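Local structure of beta 1-3 glucanase (Clostridium beijerinckii NCIMB 8052, 5H4E) at residues F307-M312 and Y347-D352. The protein probably hydrolyses beta-1,3-glucans, as expected of a glucanase domain of glycoside hydrolase family 64. Residues are numbered along the deposited sequence; the frame is centred on the assembly and turned at random.
Sequences FNRHVM and YGFCYD
Phe349 lays one face of its ring against the side chain of Asn308. The Asn308 CB atom stands 3.7 Å from the centroid of the Phe349 ring and only 11° off the normal, a CH-pi contact over the centre of the face. Beyond CB the flat amide continues the stack, tilted just 18° from the ring, with Asn308 ND2 3.6 Å from Phe349 CD2. Asparagine suits a buried place against an aromatic because its amide is thin enough to lie on the ring while its polar edges bond to other groups: ND2 donates to the carbonyls of Val282 and Cys304, and OD1 accepts from Asn331, which together fix the rotation of the amide. Phe349 carries CG between its backbone N and carbonyl carbon, which places its ring between Asn308 on one face and the backbone N of Asp352 on the other. That Asp352 N closes the type I beta turn begun at Phe349 by bonding to Phe349 O. The contact thus joins that turn, in the loop between helix 332-339 and strand 361-363, to the C-terminal end of helix 294-309, where His310, with positive phi, terminates the helix in a Schellman motif. From the last turn Arg309 runs out, extended from CG to NE, and passes Phe349 at the ring edge, its guanidinium steeply inclined to the ring. The long arginine chain brings Arg309 NH2 to 2.9 Å from Asp352 OD1, a salt bridge whose hydrogen bond is nearly straight (165° at the hydrogen) and uses the anti lone pair of OD1; NH2 also donates to Val354 O. A water accepts from Arg309 NE and donates to Asp352 OD1, its oxygen lying 2.7 Å from OD1. An aspartate can serve both sides here, since Asp352 OD2 accepts from Gly348 N at 2.8 Å and is also hydrogen-bonded to His338 NE2.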
loop_
_atom_site.group_PDB
_atom_site.type_symbol
_atom_site.label_atom_id
_atom_site.label_comp_id
_atom_site.label_asym_id
_atom_site.label_seq_id
_atom_site.Cartn_x
_atom_site.Cartn_y
_atom_site.Cartn_z
ATOM N N PHE A 307 -13.487 8.755 -7.124
ATOM C CA PHE A 307 -12.841 9.127 -8.375
ATOM C C PHE A 307 -12.147 7.933 -9.000
ATOM O O PHE A 307 -12.391 7.632 -10.166
ATOM C CB PHE A 307 -11.856 10.274 -8.169
ATOM C CG PHE A 307 -12.488 11.630 -8.311
ATOM C CD1 PHE A 307 -12.993 12.043 -9.535
ATOM C CD2 PHE A 307 -12.574 12.496 -7.227
ATOM C CE1 PHE A 307 -13.580 13.303 -9.677
ATOM C CE2 PHE A 307 -13.172 13.752 -7.367
ATOM C CZ PHE A 307 -13.657 14.146 -8.594
ATOM N N ASN A 308 -11.312 7.228 -8.236
ATOM C CA ASN A 308 -10.638 6.051 -8.781
ATOM C C ASN A 308 -11.598 4.991 -9.319
ATOM O O ASN A 308 -11.304 4.319 -10.317
ATOM C CB ASN A 308 -9.740 5.409 -7.725
ATOM C CG ASN A 308 -8.445 6.159 -7.552
ATOM O OD1 ASN A 308 -7.512 5.987 -8.333
ATOM N ND2 ASN A 308 -8.395 7.030 -6.559
ATOM N N ARG A 309 -12.739 4.853 -8.652
ATOM C CA ARG A 309 -13.731 3.833 -8.996
ATOM C C ARG A 309 -14.752 4.329 -10.026
ATOM O O ARG A 309 -15.612 3.554 -10.466
ATOM C CB ARG A 309 -14.454 3.359 -7.726
ATOM C CG ARG A 309 -13.554 2.578 -6.758
ATOM C CD ARG A 309 -14.168 2.468 -5.356
ATOM N NE ARG A 309 -13.329 1.672 -4.462
ATOM C CZ ARG A 309 -13.482 1.609 -3.140
ATOM N NH1 ARG A 309 -14.438 2.318 -2.540
ATOM N NH2 ARG A 309 -12.663 0.854 -2.411
ATOM N N HIS A 310 -14.616 5.597 -10.425
ATOM C CA HIS A 310 -15.538 6.295 -11.336
ATOM C C HIS A 310 -17.000 6.147 -10.886
ATOM O O HIS A 310 -17.841 5.648 -11.625
ATOM C CB HIS A 310 -15.367 5.798 -12.787
ATOM C CG HIS A 310 -15.982 6.701 -13.821
ATOM N ND1 HIS A 310 -15.226 7.403 -14.739
ATOM C CD2 HIS A 310 -17.277 6.994 -14.102
ATOM C CE1 HIS A 310 -16.027 8.096 -15.533
ATOM N NE2 HIS A 310 -17.275 7.864 -15.170
ATOM N N VAL A 311 -17.300 6.597 -9.673
ATOM C CA VAL A 311 -18.670 6.585 -9.166
ATOM C C VAL A 311 -19.011 7.886 -8.432
ATOM O O VAL A 311 -19.952 7.921 -7.633
ATOM C CB VAL A 311 -18.931 5.386 -8.210
ATOM C CG1 VAL A 311 -19.094 4.082 -8.998
ATOM C CG2 VAL A 311 -17.827 5.270 -7.146
ATOM N N MET A 312 -18.258 8.952 -8.718
ATOM C CA MET A 312 -18.481 10.243 -8.065
ATOM C C MET A 312 -19.910 10.755 -8.288
ATOM O O MET A 312 -20.458 11.473 -7.453
ATOM C CB MET A 312 -17.454 11.275 -8.554
ATOM C CG MET A 312 -16.171 11.314 -7.694
ATOM S SD MET A 312 -16.512 11.756 -5.972
ATOM C CE MET A 312 -16.804 13.531 -6.091
ATOM N N TYR A 347 -5.548 -3.922 -2.009
ATOM C CA TYR A 347 -5.127 -2.529 -1.971
ATOM C C TYR A 347 -4.615 -2.107 -3.348
ATOM O O TYR A 347 -3.406 -2.151 -3.603
ATOM C CB TYR A 347 -4.039 -2.294 -0.917
ATOM C CG TYR A 347 -4.541 -1.611 0.333
ATOM C CD1 TYR A 347 -5.036 -0.309 0.281
ATOM C CD2 TYR A 347 -4.448 -2.238 1.583
ATOM C CE1 TYR A 347 -5.485 0.335 1.428
ATOM C CE2 TYR A 347 -4.885 -1.593 2.744
ATOM C CZ TYR A 347 -5.404 -0.304 2.656
ATOM O OH TYR A 347 -5.847 0.352 3.794
ATOM N N GLY A 348 -5.524 -1.698 -4.233
ATOM C CA GLY A 348 -5.150 -1.320 -5.592
ATOM C C GLY A 348 -4.761 0.149 -5.708
ATOM O O GLY A 348 -4.122 0.567 -6.674
ATOM N N PHE A 349 -5.176 0.939 -4.724
ATOM C CA PHE A 349 -4.785 2.343 -4.612
ATOM C C PHE A 349 -4.963 2.737 -3.152
ATOM O O PHE A 349 -5.594 1.994 -2.385
ATOM C CB PHE A 349 -5.607 3.258 -5.545
ATOM C CG PHE A 349 -7.081 3.278 -5.236
ATOM C CD1 PHE A 349 -7.921 2.302 -5.750
ATOM C CD2 PHE A 349 -7.625 4.271 -4.430
ATOM C CE1 PHE A 349 -9.285 2.308 -5.463
ATOM C CE2 PHE A 349 -8.980 4.273 -4.130
ATOM C CZ PHE A 349 -9.811 3.287 -4.651
ATOM N N CYS A 350 -4.408 3.894 -2.787
ATOM C CA CYS A 350 -4.294 4.353 -1.396
ATOM C C CYS A 350 -5.549 4.144 -0.552
ATOM O O CYS A 350 -5.476 3.568 0.532
ATOM C CB CYS A 350 -3.916 5.843 -1.370
ATOM S SG CYS A 350 -3.658 6.551 0.288
ATOM N N TYR A 351 -6.693 4.601 -1.056
ATOM C CA TYR A 351 -7.929 4.587 -0.276
ATOM C C TYR A 351 -8.870 3.427 -0.581
ATOM O O TYR A 351 -10.091 3.547 -0.410
ATOM C CB TYR A 351 -8.672 5.902 -0.491
ATOM C CG TYR A 351 -8.052 7.069 0.245
ATOM C CD1 TYR A 351 -7.989 7.077 1.628
ATOM C CD2 TYR A 351 -7.549 8.163 -0.441
ATOM C CE1 TYR A 351 -7.441 8.149 2.319
ATOM C CE2 TYR A 351 -6.999 9.242 0.235
ATOM C CZ TYR A 351 -6.950 9.227 1.617
ATOM O OH TYR A 351 -6.406 10.294 2.302
ATOM N N ASP A 352 -8.310 2.301 -1.015
ATOM C CA ASP A 352 -9.128 1.167 -1.413
ATOM C C ASP A 352 -9.854 0.530 -0.227
ATOM O O ASP A 352 -10.749 -0.293 -0.422
ATOM C CB ASP A 352 -8.278 0.118 -2.140
ATOM C CG ASP A 352 -8.949 -0.399 -3.417
ATOM O OD1 ASP A 352 -10.195 -0.317 -3.517
ATOM O OD2 ASP A 352 -8.234 -0.872 -4.327
HETATM O O HOH W 1 -11.930 -0.712 -5.592
#